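Local coordinates for protein 2,3-dihydroxy-2,3-dihydrophenylpropionate dehydrogenase (Pseudomonas sp. MC1, PDB 5XTG) that probably catalyses the NAD+-dependent oxidation of naphthalene dihydrodiol to 1,2-dihydroxynaphthalene, as a member of the short-chain dehydrogenase/reductase family, at residues Ser27-Gly32 / Asp99-Asn104; Gly36-Arg41 / Lys242-Val247; Glu72-Asp77 / Ile88-Asp93; Thr157-Ser162 / Ala174-Val179. All coordinates share one frame; numbering follows the deposited sequence.

Three of the four contacts touch the same NAD, each from a different part of a Rossmann fold. Contact 1 joins two central strands beneath the dinucleotide. Contact 2, its centre about 12 Å from that of contact 1, covers the helix that follows the first of those strands; Ile102 CG2 and Leu39 CD1 meet at 3.9 Å. Contact 3 backs the sheet's edge on the adenine side, while contact 4 grips the nicotinamide ribose; their centres lie about 26 Å apart, on opposite sides of the chain's centre. Contacts 1 and 4 are joined directly, because Asn104 OD1 probably hydrogen-bonds Thr157 OG1 (2.9 Å), beside the cofactor.

Contact 1 of 4, residues Ser27-Gly32 / Asp99-Asn104; sequences SITGAG and DCFIAN. With NAD (nicotinamide-adenine-dinucleotide), chain B.
Ser27 and Ile28 run alongside Phe101 and Ile102 as neighbouring parallel strands, their short axes only 7° apart in direction. The backbone bonds come first: Ser27 N gives to Cys100 O, Ser27 O receives Ile102 N at 2.8 Å, and Thr29 N closes the ladder on Ile102 O at 3.1 Å.

Apolar contacts flank this ladder. On one face Ile28 and Ile102 lie side by side and point the same way, CG1 of Ile28 being 4.2 Å from CB of Ile102, with Leu39 of helix 34-45 packed on both. On the other face, Thr29 CG2 reaches Phe101 CZ at 3.6 Å, the two side chains crossing at about a right angle. With CG trans to the backbone N (chi1 -178°), the Phe101 ring swings back beside Ser27 and Thr29.

These strands are first and fourth in chain order, adjacent in the Rossmann sheet, and both end at NAD: Thr29 and Gly30 open the glycine-rich TGxxxGxG turn, Asn104 the NAG sequence.

Side chains tie the two ends together. Thr29 OG1 accepts Asn104 N at 3.0 Å in a nearly straight bond (172°), and Ala105 N as well. In return, Asn104 ND2 donates to Thr29 O (3.1 Å), on a lone pair in the carbonyl plane, with that oxygen almost within the amide plane. OD1 of Asn104 is hydrogen-bonded to Thr157 OG1, and Asn104 O accepts NAD O3D at 3.1 Å. An aspartate here would probably leave Thr29 O without its donor and set a negative charge beside C5D of NAD.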
# COMPACT_ATOMS: atom_id res chain seq x y z
N SER A 27 -13.05 23.96 -12.43
CA SER A 27 -11.85 24.68 -12.84
C SER A 27 -10.70 23.70 -12.99
O SER A 27 -10.40 22.96 -12.05
CB SER A 27 -11.49 25.77 -11.83
OG SER A 27 -10.27 26.41 -12.20
N ILE A 28 -10.02 23.75 -14.13
CA ILE A 28 -9.04 22.74 -14.54
C ILE A 28 -7.74 23.45 -14.89
O ILE A 28 -7.75 24.38 -15.71
CB ILE A 28 -9.57 21.95 -15.75
CG1 ILE A 28 -10.96 21.37 -15.45
CG2 ILE A 28 -8.56 20.88 -16.20
CD1 ILE A 28 -11.69 20.92 -16.66
N THR A 29 -6.63 23.03 -14.28
CA THR A 29 -5.31 23.44 -14.74
C THR A 29 -4.70 22.38 -15.66
O THR A 29 -5.15 21.23 -15.71
CB THR A 29 -4.36 23.67 -13.56
OG1 THR A 29 -3.93 22.40 -13.06
CG2 THR A 29 -5.06 24.46 -12.48
N GLY A 30 -3.67 22.78 -16.39
CA GLY A 30 -3.12 21.92 -17.43
C GLY A 30 -4.11 21.67 -18.54
O GLY A 30 -4.09 20.60 -19.15
N ALA A 31 -4.98 22.64 -18.82
CA ALA A 31 -6.13 22.37 -19.67
C ALA A 31 -5.87 22.62 -21.14
O ALA A 31 -6.80 22.48 -21.94
CB ALA A 31 -7.33 23.21 -19.22
N GLY A 32 -4.63 22.97 -21.51
CA GLY A 32 -4.33 23.30 -22.89
C GLY A 32 -4.00 22.12 -23.75
O GLY A 32 -3.98 22.23 -24.97
N ASP A 99 -17.52 24.41 -7.84
CA ASP A 99 -17.86 23.14 -7.22
C ASP A 99 -16.73 22.12 -7.22
O ASP A 99 -16.73 21.23 -6.37
CB ASP A 99 -19.09 22.54 -7.91
CG ASP A 99 -20.37 23.35 -7.65
OD1 ASP A 99 -20.87 23.38 -6.50
OD2 ASP A 99 -20.87 23.97 -8.62
N CYS A 100 -15.73 22.26 -8.09
CA CYS A 100 -14.69 21.25 -8.20
C CYS A 100 -13.44 21.89 -8.75
O CYS A 100 -13.50 22.61 -9.74
CB CYS A 100 -15.15 20.10 -9.10
SG CYS A 100 -13.91 18.74 -9.32
N PHE A 101 -12.30 21.64 -8.11
CA PHE A 101 -11.02 22.07 -8.64
C PHE A 101 -10.23 20.85 -9.10
O PHE A 101 -10.08 19.89 -8.34
CB PHE A 101 -10.22 22.87 -7.61
CG PHE A 101 -8.88 23.39 -8.16
CD1 PHE A 101 -8.86 24.38 -9.10
CD2 PHE A 101 -7.68 22.87 -7.72
CE1 PHE A 101 -7.66 24.86 -9.59
CE2 PHE A 101 -6.49 23.30 -8.21
CZ PHE A 101 -6.47 24.32 -9.16
N ILE A 102 -9.73 20.88 -10.32
CA ILE A 102 -8.98 19.77 -10.87
C ILE A 102 -7.57 20.26 -11.09
O ILE A 102 -7.29 20.98 -12.06
CB ILE A 102 -9.60 19.24 -12.15
CG1 ILE A 102 -11.03 18.78 -11.87
CG2 ILE A 102 -8.72 18.11 -12.66
CD1 ILE A 102 -11.59 17.92 -12.90
N ALA A 103 -6.67 19.84 -10.21
CA ALA A 103 -5.26 20.18 -10.30
C ALA A 103 -4.60 19.12 -11.17
O ALA A 103 -4.52 17.95 -10.79
CB ALA A 103 -4.64 20.24 -8.92
N ASN A 104 -4.19 19.51 -12.35
CA ASN A 104 -3.73 18.54 -13.32
C ASN A 104 -2.42 18.91 -13.99
O ASN A 104 -1.75 18.02 -14.51
CB ASN A 104 -4.81 18.33 -14.39
CG ASN A 104 -4.27 17.66 -15.64
OD1 ASN A 104 -4.02 16.44 -15.65
ND2 ASN A 104 -4.08 18.46 -16.70
PA NAD B . 1.04 17.12 -21.18
O1A NAD B . 2.28 16.75 -22.01
O2A NAD B . -0.12 17.39 -22.03
O5B NAD B . 1.44 18.38 -20.26
C5B NAD B . 0.76 18.68 -19.05
C4B NAD B . -0.07 20.00 -19.11
O4B NAD B . 0.29 20.76 -18.08
C3B NAD B . 0.19 20.88 -20.38
O3B NAD B . -0.91 21.58 -20.78
C2B NAD B . 1.27 21.87 -19.89
O2B NAD B . 1.38 23.07 -20.80
C1B NAD B . 0.83 22.16 -18.67
N9A NAD B . 1.90 22.78 -17.86
C8A NAD B . 3.16 22.35 -17.67
N7A NAD B . 3.79 23.25 -16.90
C5A NAD B . 2.92 24.25 -16.63
C6A NAD B . 3.04 25.42 -15.89
N6A NAD B . 4.24 25.75 -15.23
N1A NAD B . 2.03 26.28 -15.76
C2A NAD B . 0.84 25.98 -16.35
N3A NAD B . 0.71 24.82 -17.08
C4A NAD B . 1.75 23.97 -17.21
O3 NAD B . 0.73 15.82 -20.22
PN NAD B . -0.71 15.10 -19.72
O1N NAD B . -0.63 13.64 -20.05
O2N NAD B . -2.03 15.63 -20.22
O5D NAD B . -0.59 15.20 -18.04
C5D NAD B . -1.43 15.87 -17.14
C4D NAD B . -1.09 15.18 -15.76
O4D NAD B . -1.15 13.86 -15.92
C3D NAD B . 0.36 15.49 -15.25
O3D NAD B . 0.37 15.82 -13.92
C2D NAD B . 1.13 14.15 -15.44
O2D NAD B . 2.22 14.14 -14.43
C1D NAD B . 0.21 13.19 -15.27
N1N NAD B . 0.57 11.86 -15.85
C2N NAD B . 0.40 11.50 -17.18
C3N NAD B . 0.81 10.22 -17.63
C7N NAD B . 0.64 9.81 -19.11
O7N NAD B . 1.15 8.75 -19.52
N7N NAD B . -0.11 10.74 -20.01
C4N NAD B . 1.36 9.33 -16.79
C5N NAD B . 1.53 9.66 -15.48
C6N NAD B . 1.12 10.93 -15.03

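Contact 2 of 4, residues Gly36-Arg41 / Lys242-Val247; sequences GLELVR and KPEDVV
Glu38, one turn into helix 34-45, comes closest to the 3-10 turn 243-245 at Glu244, where the two CA atoms are 5.7 Å apart, and no hydrogen bond passes between the backbones. This is the Rossmann helix that starts at the glycine-rich turn under the NAD diphosphate, here flanked by the loop that leads into helix 248-254.

Glu38 has the largest share of the contact. Glu38 CB meets Val247 CG1 at 3.7 Å, and Glu38 CG meets Pro243 CB at 3.6 Å. Pro243 in turn rests against Thr204 and Thr206, two NAD-binding residues. Val247 and Leu39 slide past each other in opposite directions, with Val247 CG1 4.0 Å from Leu39 CD2.

At the outer end a bend at chi2 (-48°) turns the Glu38 carboxylate onto Glu244, its CD 3.4 Å from Glu244 CG. The two carboxylates are turned 74° against each other, with the OE2 atoms of Glu38 and Glu244 4.0 Å apart. Arg41 probably offsets that crowding of charge and has Glu66 as a second partner. Glu38 OE2 lies in its guanidinium plane, at the edge, and Arg41 NH1 meets that oxygen from above the carboxylate plane in a 2.7 Å salt bridge.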
# COMPACT_ATOMS: atom_id res chain seq x y z
N GLY A 36 -5.75 17.28 -19.68
CA GLY A 36 -6.45 18.49 -19.30
C GLY A 36 -7.43 18.91 -20.37
O GLY A 36 -8.62 19.12 -20.10
N LEU A 37 -6.95 19.02 -21.61
CA LEU A 37 -7.85 19.36 -22.71
C LEU A 37 -9.02 18.39 -22.79
O LEU A 37 -10.17 18.81 -22.98
CB LEU A 37 -7.06 19.38 -24.02
CG LEU A 37 -7.88 19.62 -25.29
CD1 LEU A 37 -8.74 20.90 -25.21
CD2 LEU A 37 -6.91 19.71 -26.44
N GLU A 38 -8.76 17.09 -22.64
CA GLU A 38 -9.86 16.12 -22.67
C GLU A 38 -10.82 16.33 -21.52
O GLU A 38 -12.04 16.14 -21.68
CB GLU A 38 -9.31 14.70 -22.66
CG GLU A 38 -8.81 14.28 -24.00
CD GLU A 38 -9.82 14.60 -25.10
OE1 GLU A 38 -11.06 14.45 -24.86
OE2 GLU A 38 -9.37 14.98 -26.19
N LEU A 39 -10.31 16.73 -20.35
CA LEU A 39 -11.23 17.02 -19.26
C LEU A 39 -12.11 18.20 -19.59
O LEU A 39 -13.29 18.22 -19.22
CB LEU A 39 -10.47 17.26 -17.97
CG LEU A 39 -9.75 16.02 -17.43
CD1 LEU A 39 -8.93 16.38 -16.20
CD2 LEU A 39 -10.75 14.97 -17.09
N VAL A 40 -11.57 19.21 -20.31
CA VAL A 40 -12.38 20.36 -20.71
C VAL A 40 -13.55 19.89 -21.57
O VAL A 40 -14.71 20.23 -21.31
CB VAL A 40 -11.53 21.41 -21.45
CG1 VAL A 40 -12.41 22.54 -21.93
CG2 VAL A 40 -10.47 21.96 -20.54
N ARG A 41 -13.25 19.11 -22.61
CA ARG A 41 -14.32 18.59 -23.46
C ARG A 41 -15.31 17.75 -22.65
O ARG A 41 -16.52 18.01 -22.68
CB ARG A 41 -13.74 17.77 -24.59
CG ARG A 41 -13.00 18.67 -25.58
CD ARG A 41 -12.09 17.85 -26.46
NE ARG A 41 -11.37 18.71 -27.39
CZ ARG A 41 -10.21 18.41 -27.96
NH1 ARG A 41 -9.61 17.25 -27.69
NH2 ARG A 41 -9.63 19.26 -28.79
N LYS A 242 -5.42 6.61 -25.41
CA LYS A 242 -5.51 7.99 -25.80
C LYS A 242 -6.07 8.80 -24.63
O LYS A 242 -6.81 8.27 -23.80
CB LYS A 242 -6.39 8.14 -27.04
CG LYS A 242 -5.77 7.48 -28.28
CD LYS A 242 -6.81 6.71 -29.12
CE LYS A 242 -7.97 7.61 -29.54
NZ LYS A 242 -8.63 7.16 -30.81
N PRO A 243 -5.71 10.07 -24.53
CA PRO A 243 -6.23 10.90 -23.41
C PRO A 243 -7.73 10.82 -23.19
O PRO A 243 -8.15 10.89 -22.03
CB PRO A 243 -5.79 12.32 -23.82
CG PRO A 243 -4.66 12.12 -24.75
CD PRO A 243 -4.83 10.83 -25.43
N GLU A 244 -8.56 10.69 -24.24
CA GLU A 244 -10.01 10.60 -24.07
C GLU A 244 -10.42 9.34 -23.33
O GLU A 244 -11.49 9.30 -22.73
CB GLU A 244 -10.76 10.56 -25.41
CG GLU A 244 -10.26 11.51 -26.46
CD GLU A 244 -9.22 10.87 -27.36
OE1 GLU A 244 -9.55 9.81 -27.94
OE2 GLU A 244 -8.09 11.42 -27.47
N ASP A 245 -9.62 8.29 -23.43
CA ASP A 245 -9.95 7.01 -22.82
C ASP A 245 -9.73 7.00 -21.33
O ASP A 245 -9.92 5.97 -20.69
CB ASP A 245 -9.10 5.89 -23.46
CG ASP A 245 -9.36 5.73 -24.98
OD1 ASP A 245 -10.51 5.97 -25.45
OD2 ASP A 245 -8.40 5.34 -25.69
N VAL A 246 -9.36 8.13 -20.75
CA VAL A 246 -8.85 8.17 -19.39
C VAL A 246 -9.68 9.07 -18.49
O VAL A 246 -9.42 9.14 -17.29
CB VAL A 246 -7.38 8.61 -19.41
CG1 VAL A 246 -7.03 9.55 -18.31
CG2 VAL A 246 -6.49 7.41 -19.38
N VAL A 247 -10.72 9.71 -19.02
CA VAL A 247 -11.35 10.83 -18.32
C VAL A 247 -12.47 10.41 -17.37
O VAL A 247 -12.79 11.16 -16.43
CB VAL A 247 -11.89 11.84 -19.36
CG1 VAL A 247 -10.73 12.40 -20.17
CG2 VAL A 247 -12.95 11.21 -20.28

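Contact 3 of 4, residues Glu72-Asp77 / Ile88-Asp93; sequences EIVVGD and IKQTID. With NAD (nicotinamide-adenine-dinucleotide), chain B.
Glu72 and Gln90 bury the most surface here, where strand 72-75 meets helix 81-95. The helix returns nearly antiparallel to the strand (164°), 8.7 Å between the short axes, and forms the middle of the beta-alpha-beta crossover that carries the Rossmann chain from edge strand 72-75 to central strand 100-103.

The two side chains cross at about a right angle. Gln90 reaches out extended beyond CG, and its NE2 donates to Glu72 OE2 at 2.9 Å. The bond is bent (141°): it uses the anti lone pair of the carboxylate, yet that oxygen sits out of the amide plane. Glu72 CG, anti to the backbone N (chi1 -162°), lies 3.7 Å from Gln90 CB, and a bend at chi2 then turns the carboxylate to NE2. OE1 is taken by a salt bridge to Arg94 on the same helix. With an alanine here, Arg94 and the Gln90 amide would probably lose their carboxylate, and the amide would be freer to turn.

Val74 completes the contact over one face of the amide, its CG2 lying 3.5 Å from Gln90 NE2. Past the strand's end, Asp77 OD1 accepts N6A of the NAD adenine at 2.9 Å.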
# COMPACT_ATOMS: atom_id res chain seq x y z
N GLU A 72 -14.17 30.17 -19.42
CA GLU A 72 -13.36 31.22 -18.80
C GLU A 72 -11.91 30.73 -18.84
O GLU A 72 -11.61 29.67 -18.29
CB GLU A 72 -13.84 31.49 -17.38
CG GLU A 72 -13.39 32.82 -16.73
CD GLU A 72 -13.81 34.09 -17.51
OE1 GLU A 72 -14.90 34.17 -18.14
OE2 GLU A 72 -13.00 35.04 -17.47
N ILE A 73 -11.04 31.49 -19.50
CA ILE A 73 -9.67 31.06 -19.78
C ILE A 73 -8.66 32.04 -19.18
O ILE A 73 -8.86 33.26 -19.22
CB ILE A 73 -9.41 30.91 -21.29
CG1 ILE A 73 -10.42 29.95 -21.89
CG2 ILE A 73 -7.99 30.43 -21.53
CD1 ILE A 73 -10.33 29.81 -23.40
N VAL A 74 -7.55 31.50 -18.69
CA VAL A 74 -6.51 32.25 -18.03
C VAL A 74 -5.20 31.68 -18.53
O VAL A 74 -5.02 30.46 -18.58
CB VAL A 74 -6.58 32.17 -16.50
CG1 VAL A 74 -5.36 32.80 -15.87
CG2 VAL A 74 -7.80 32.86 -15.99
N VAL A 75 -4.30 32.56 -18.92
CA VAL A 75 -2.96 32.19 -19.34
C VAL A 75 -2.01 32.58 -18.23
O VAL A 75 -2.11 33.69 -17.69
CB VAL A 75 -2.58 32.88 -20.65
CG1 VAL A 75 -1.27 32.33 -21.14
CG2 VAL A 75 -3.71 32.72 -21.68
N GLY A 76 -1.12 31.67 -17.87
CA GLY A 76 -0.13 31.96 -16.86
C GLY A 76 0.57 30.71 -16.40
O GLY A 76 0.29 29.60 -16.86
N ASP A 77 1.50 30.91 -15.47
CA ASP A 77 2.26 29.84 -14.87
C ASP A 77 1.58 29.37 -13.58
O ASP A 77 1.40 30.15 -12.63
CB ASP A 77 3.70 30.28 -14.57
CG ASP A 77 4.64 29.08 -14.32
OD1 ASP A 77 4.28 28.14 -13.57
OD2 ASP A 77 5.75 29.07 -14.88
N ILE A 88 -9.45 31.39 -10.02
CA ILE A 88 -10.61 31.25 -9.15
C ILE A 88 -11.50 32.47 -9.27
O ILE A 88 -12.72 32.36 -9.46
CB ILE A 88 -10.17 31.03 -7.69
CG1 ILE A 88 -9.23 29.84 -7.56
CG2 ILE A 88 -11.36 30.80 -6.82
CD1 ILE A 88 -9.74 28.56 -8.13
N LYS A 89 -10.89 33.65 -9.15
CA LYS A 89 -11.64 34.90 -9.18
C LYS A 89 -12.45 35.04 -10.48
O LYS A 89 -13.65 35.35 -10.45
CB LYS A 89 -10.66 36.07 -9.02
CG LYS A 89 -11.32 37.42 -8.83
CD LYS A 89 -10.31 38.57 -8.87
CE LYS A 89 -11.01 39.89 -8.58
NZ LYS A 89 -12.23 40.07 -9.45
N GLN A 90 -11.83 34.81 -11.64
CA GLN A 90 -12.59 34.87 -12.88
C GLN A 90 -13.68 33.78 -12.95
O GLN A 90 -14.73 34.00 -13.56
CB GLN A 90 -11.64 34.77 -14.07
CG GLN A 90 -10.93 36.09 -14.36
CD GLN A 90 -9.92 36.00 -15.50
OE1 GLN A 90 -8.84 36.57 -15.42
NE2 GLN A 90 -10.28 35.29 -16.57
N THR A 91 -13.47 32.61 -12.32
CA THR A 91 -14.52 31.60 -12.35
C THR A 91 -15.76 32.09 -11.61
O THR A 91 -16.87 31.99 -12.12
CB THR A 91 -14.02 30.29 -11.73
OG1 THR A 91 -12.85 29.85 -12.42
CG2 THR A 91 -15.07 29.20 -11.84
N ILE A 92 -15.56 32.59 -10.39
CA ILE A 92 -16.66 33.07 -9.55
C ILE A 92 -17.39 34.22 -10.23
O ILE A 92 -18.63 34.29 -10.21
CB ILE A 92 -16.11 33.50 -8.17
CG1 ILE A 92 -15.43 32.32 -7.47
CG2 ILE A 92 -17.22 34.11 -7.28
CD1 ILE A 92 -16.26 31.08 -7.44
N ASP A 93 -16.66 35.16 -10.79
CA ASP A 93 -17.31 36.34 -11.34
C ASP A 93 -18.16 35.98 -12.55
O ASP A 93 -19.26 36.52 -12.73
CB ASP A 93 -16.25 37.39 -11.67
CG ASP A 93 -15.59 38.00 -10.40
OD1 ASP A 93 -16.06 37.70 -9.25
OD2 ASP A 93 -14.62 38.79 -10.53
PA NAD B . 1.04 17.12 -21.18
O1A NAD B . 2.28 16.75 -22.01
O2A NAD B . -0.12 17.39 -22.03
O5B NAD B . 1.44 18.38 -20.26
C5B NAD B . 0.76 18.68 -19.05
C4B NAD B . -0.07 20.00 -19.11
O4B NAD B . 0.29 20.76 -18.08
C3B NAD B . 0.19 20.88 -20.38
O3B NAD B . -0.91 21.58 -20.78
C2B NAD B . 1.27 21.87 -19.89
O2B NAD B . 1.38 23.07 -20.80
C1B NAD B . 0.83 22.16 -18.67
N9A NAD B . 1.90 22.78 -17.86
C8A NAD B . 3.16 22.35 -17.67
N7A NAD B . 3.79 23.25 -16.90
C5A NAD B . 2.92 24.25 -16.63
C6A NAD B . 3.04 25.42 -15.89
N6A NAD B . 4.24 25.75 -15.23
N1A NAD B . 2.03 26.28 -15.76
C2A NAD B . 0.84 25.98 -16.35
N3A NAD B . 0.71 24.82 -17.08
C4A NAD B . 1.75 23.97 -17.21
O3 NAD B . 0.73 15.82 -20.22
PN NAD B . -0.71 15.10 -19.72
O1N NAD B . -0.63 13.64 -20.05
O2N NAD B . -2.03 15.63 -20.22
O5D NAD B . -0.59 15.20 -18.04
C5D NAD B . -1.43 15.87 -17.14
C4D NAD B . -1.09 15.18 -15.76
O4D NAD B . -1.15 13.86 -15.92
C3D NAD B . 0.36 15.49 -15.25
O3D NAD B . 0.37 15.82 -13.92
C2D NAD B . 1.13 14.15 -15.44
O2D NAD B . 2.22 14.14 -14.43
C1D NAD B . 0.21 13.19 -15.27
N1N NAD B . 0.57 11.86 -15.85
C2N NAD B . 0.40 11.50 -17.18
C3N NAD B . 0.81 10.22 -17.63
C7N NAD B . 0.64 9.81 -19.11
O7N NAD B . 1.15 8.75 -19.52
N7N NAD B . -0.11 10.74 -20.01
C4N NAD B . 1.36 9.33 -16.79
C5N NAD B . 1.53 9.66 -15.48
C6N NAD B . 1.12 10.93 -15.03
O HOH W 1 -7.38 36.07 -18.39

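Contact 4 of 4, residues Thr157-Ser162 / Ala174-Val179; sequences TASVSS and ASKHAV. With NAD (nicotinamide-adenine-dinucleotide), chain B.
Lys176 and Ser159 lie against each other beside the nicotinamide ribose, CD of the lysine 3.6 Å from CB of the serine. The lysine chain leaves helix 170-190, bends at chi2 (-67°) and then runs straight to its amine, passing over the loop that follows strand 153-157. There NZ sits between protein and cofactor. It donates to Ala158 O at 3.1 Å, from well above the carbonyl plane, and more weakly to Thr157 O. On the cofactor side it bonds O3D at 3.1 Å, with a weak bond to O2D.

At the other end of the loop, Ser162 and His177 meet where the two segments come nearest (CA to CA 4.3 Å). Ser162 OG makes a weak bond of 2.9 Å to Lys176 O, while its own carbonyl O sits over the centre of the His177 ring, 3.2 Å above the plane. ND1 of that ring is bonded to Ile173 O, and NE2 makes a weak bond to Lys184 of the third subunit. Val179 CG1 packs against Ala158 CB at 3.8 Å.

Ser159 OG accepts Ser161 N at 3.0 Å, an ST turn that steadies its hydroxyl, which also has a weak bond to Tyr172 OH. Ser159, Tyr172 and Lys176 match the Ser-Tyr-Lys arrangement of short-chain dehydrogenases, with the YxxxK spacing on the helix. The firmer bonds to Ala158 O and O3D, with the weak ones to Thr157 O and O2D, together tend to hold the amine in place: Lys176 binds NAD, and its position is consistent with the active-site role of this lysine in the family.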
# COMPACT_ATOMS: atom_id res chain seq x y z
N THR A 157 -4.47 15.05 -10.34
CA THR A 157 -3.83 14.08 -11.22
C THR A 157 -2.54 13.61 -10.57
O THR A 157 -1.59 14.39 -10.40
CB THR A 157 -3.56 14.64 -12.60
OG1 THR A 157 -4.79 15.03 -13.22
CG2 THR A 157 -2.89 13.57 -13.46
N ALA A 158 -2.49 12.33 -10.24
CA ALA A 158 -1.30 11.69 -9.73
C ALA A 158 -0.62 10.97 -10.92
O ALA A 158 -0.38 11.63 -11.93
CB ALA A 158 -1.63 10.79 -8.56
N SER A 159 -0.36 9.68 -10.83
CA SER A 159 0.42 8.96 -11.83
C SER A 159 0.58 7.50 -11.40
O SER A 159 0.58 7.21 -10.20
CB SER A 159 1.81 9.57 -11.98
OG SER A 159 2.60 8.78 -12.84
N VAL A 160 0.74 6.59 -12.36
CA VAL A 160 1.18 5.24 -12.01
C VAL A 160 2.42 5.29 -11.13
O VAL A 160 2.60 4.43 -10.26
CB VAL A 160 1.46 4.44 -13.29
CG1 VAL A 160 2.61 5.11 -14.09
CG2 VAL A 160 1.79 2.99 -12.95
N SER A 161 3.28 6.29 -11.34
CA SER A 161 4.52 6.47 -10.58
C SER A 161 4.27 6.86 -9.14
O SER A 161 5.23 6.91 -8.36
CB SER A 161 5.39 7.54 -11.24
OG SER A 161 5.75 7.16 -12.56
N SER A 162 3.02 7.17 -8.78
CA SER A 162 2.63 7.27 -7.38
C SER A 162 2.65 5.94 -6.65
O SER A 162 2.63 5.95 -5.41
CB SER A 162 1.23 7.84 -7.27
OG SER A 162 1.20 9.18 -7.73
N ALA A 174 9.16 10.44 -6.81
CA ALA A 174 9.01 11.07 -5.51
C ALA A 174 7.92 12.12 -5.55
O ALA A 174 7.11 12.22 -4.62
CB ALA A 174 10.33 11.69 -5.06
N SER A 175 7.89 12.93 -6.61
CA SER A 175 6.90 14.00 -6.68
C SER A 175 5.51 13.42 -6.72
O SER A 175 4.58 13.95 -6.10
CB SER A 175 7.16 14.90 -7.90
OG SER A 175 6.79 14.31 -9.14
N LYS A 176 5.35 12.28 -7.38
CA LYS A 176 4.01 11.71 -7.48
C LYS A 176 3.63 10.94 -6.23
O LYS A 176 2.46 10.99 -5.81
CB LYS A 176 3.96 10.85 -8.72
CG LYS A 176 3.99 11.68 -10.01
CD LYS A 176 2.72 12.48 -10.11
CE LYS A 176 2.62 13.19 -11.43
NZ LYS A 176 1.42 14.11 -11.50
N HIS A 177 4.58 10.30 -5.57
CA HIS A 177 4.29 9.78 -4.24
C HIS A 177 3.83 10.91 -3.31
O HIS A 177 2.93 10.73 -2.48
CB HIS A 177 5.50 9.08 -3.67
CG HIS A 177 5.61 7.65 -4.05
ND1 HIS A 177 5.83 7.24 -5.35
CD2 HIS A 177 5.48 6.51 -3.31
CE1 HIS A 177 5.87 5.91 -5.39
NE2 HIS A 177 5.64 5.45 -4.17
N ALA A 178 4.43 12.08 -3.45
CA ALA A 178 4.04 13.22 -2.62
C ALA A 178 2.60 13.65 -2.86
O ALA A 178 1.89 14.04 -1.92
CB ALA A 178 4.98 14.38 -2.91
N VAL A 179 2.14 13.61 -4.12
CA VAL A 179 0.73 13.86 -4.43
C VAL A 179 -0.18 12.90 -3.67
O VAL A 179 -1.26 13.28 -3.20
CB VAL A 179 0.46 13.71 -5.94
CG1 VAL A 179 -1.05 13.76 -6.19
CG2 VAL A 179 1.14 14.78 -6.73
PA NAD B . 1.04 17.12 -21.18
O1A NAD B . 2.28 16.75 -22.01
O2A NAD B . -0.12 17.39 -22.03
O5B NAD B . 1.44 18.38 -20.26
C5B NAD B . 0.76 18.68 -19.05
C4B NAD B . -0.07 20.00 -19.11
O4B NAD B . 0.29 20.76 -18.08
C3B NAD B . 0.19 20.88 -20.38
O3B NAD B . -0.91 21.58 -20.78
C2B NAD B . 1.27 21.87 -19.89
O2B NAD B . 1.38 23.07 -20.80
C1B NAD B . 0.83 22.16 -18.67
N9A NAD B . 1.90 22.78 -17.86
C8A NAD B . 3.16 22.35 -17.67
N7A NAD B . 3.79 23.25 -16.90
C5A NAD B . 2.92 24.25 -16.63
C6A NAD B . 3.04 25.42 -15.89
N6A NAD B . 4.24 25.75 -15.23
N1A NAD B . 2.03 26.28 -15.76
C2A NAD B . 0.84 25.98 -16.35
N3A NAD B . 0.71 24.82 -17.08
C4A NAD B . 1.75 23.97 -17.21
O3 NAD B . 0.73 15.82 -20.22
PN NAD B . -0.71 15.10 -19.72
O1N NAD B . -0.63 13.64 -20.05
O2N NAD B . -2.03 15.63 -20.22
O5D NAD B . -0.59 15.20 -18.04
C5D NAD B . -1.43 15.87 -17.14
C4D NAD B . -1.09 15.18 -15.76
O4D NAD B . -1.15 13.86 -15.92
C3D NAD B . 0.36 15.49 -15.25
O3D NAD B . 0.37 15.82 -13.92
C2D NAD B . 1.13 14.15 -15.44
O2D NAD B . 2.22 14.14 -14.43
C1D NAD B . 0.21 13.19 -15.27
N1N NAD B . 0.57 11.86 -15.85
C2N NAD B . 0.40 11.50 -17.18
C3N NAD B . 0.81 10.22 -17.63
C7N NAD B . 0.64 9.81 -19.11
O7N NAD B . 1.15 8.75 -19.52
N7N NAD B . -0.11 10.74 -20.01
C4N NAD B . 1.36 9.33 -16.79
C5N NAD B . 1.53 9.66 -15.48
C6N NAD B . 1.12 10.93 -15.03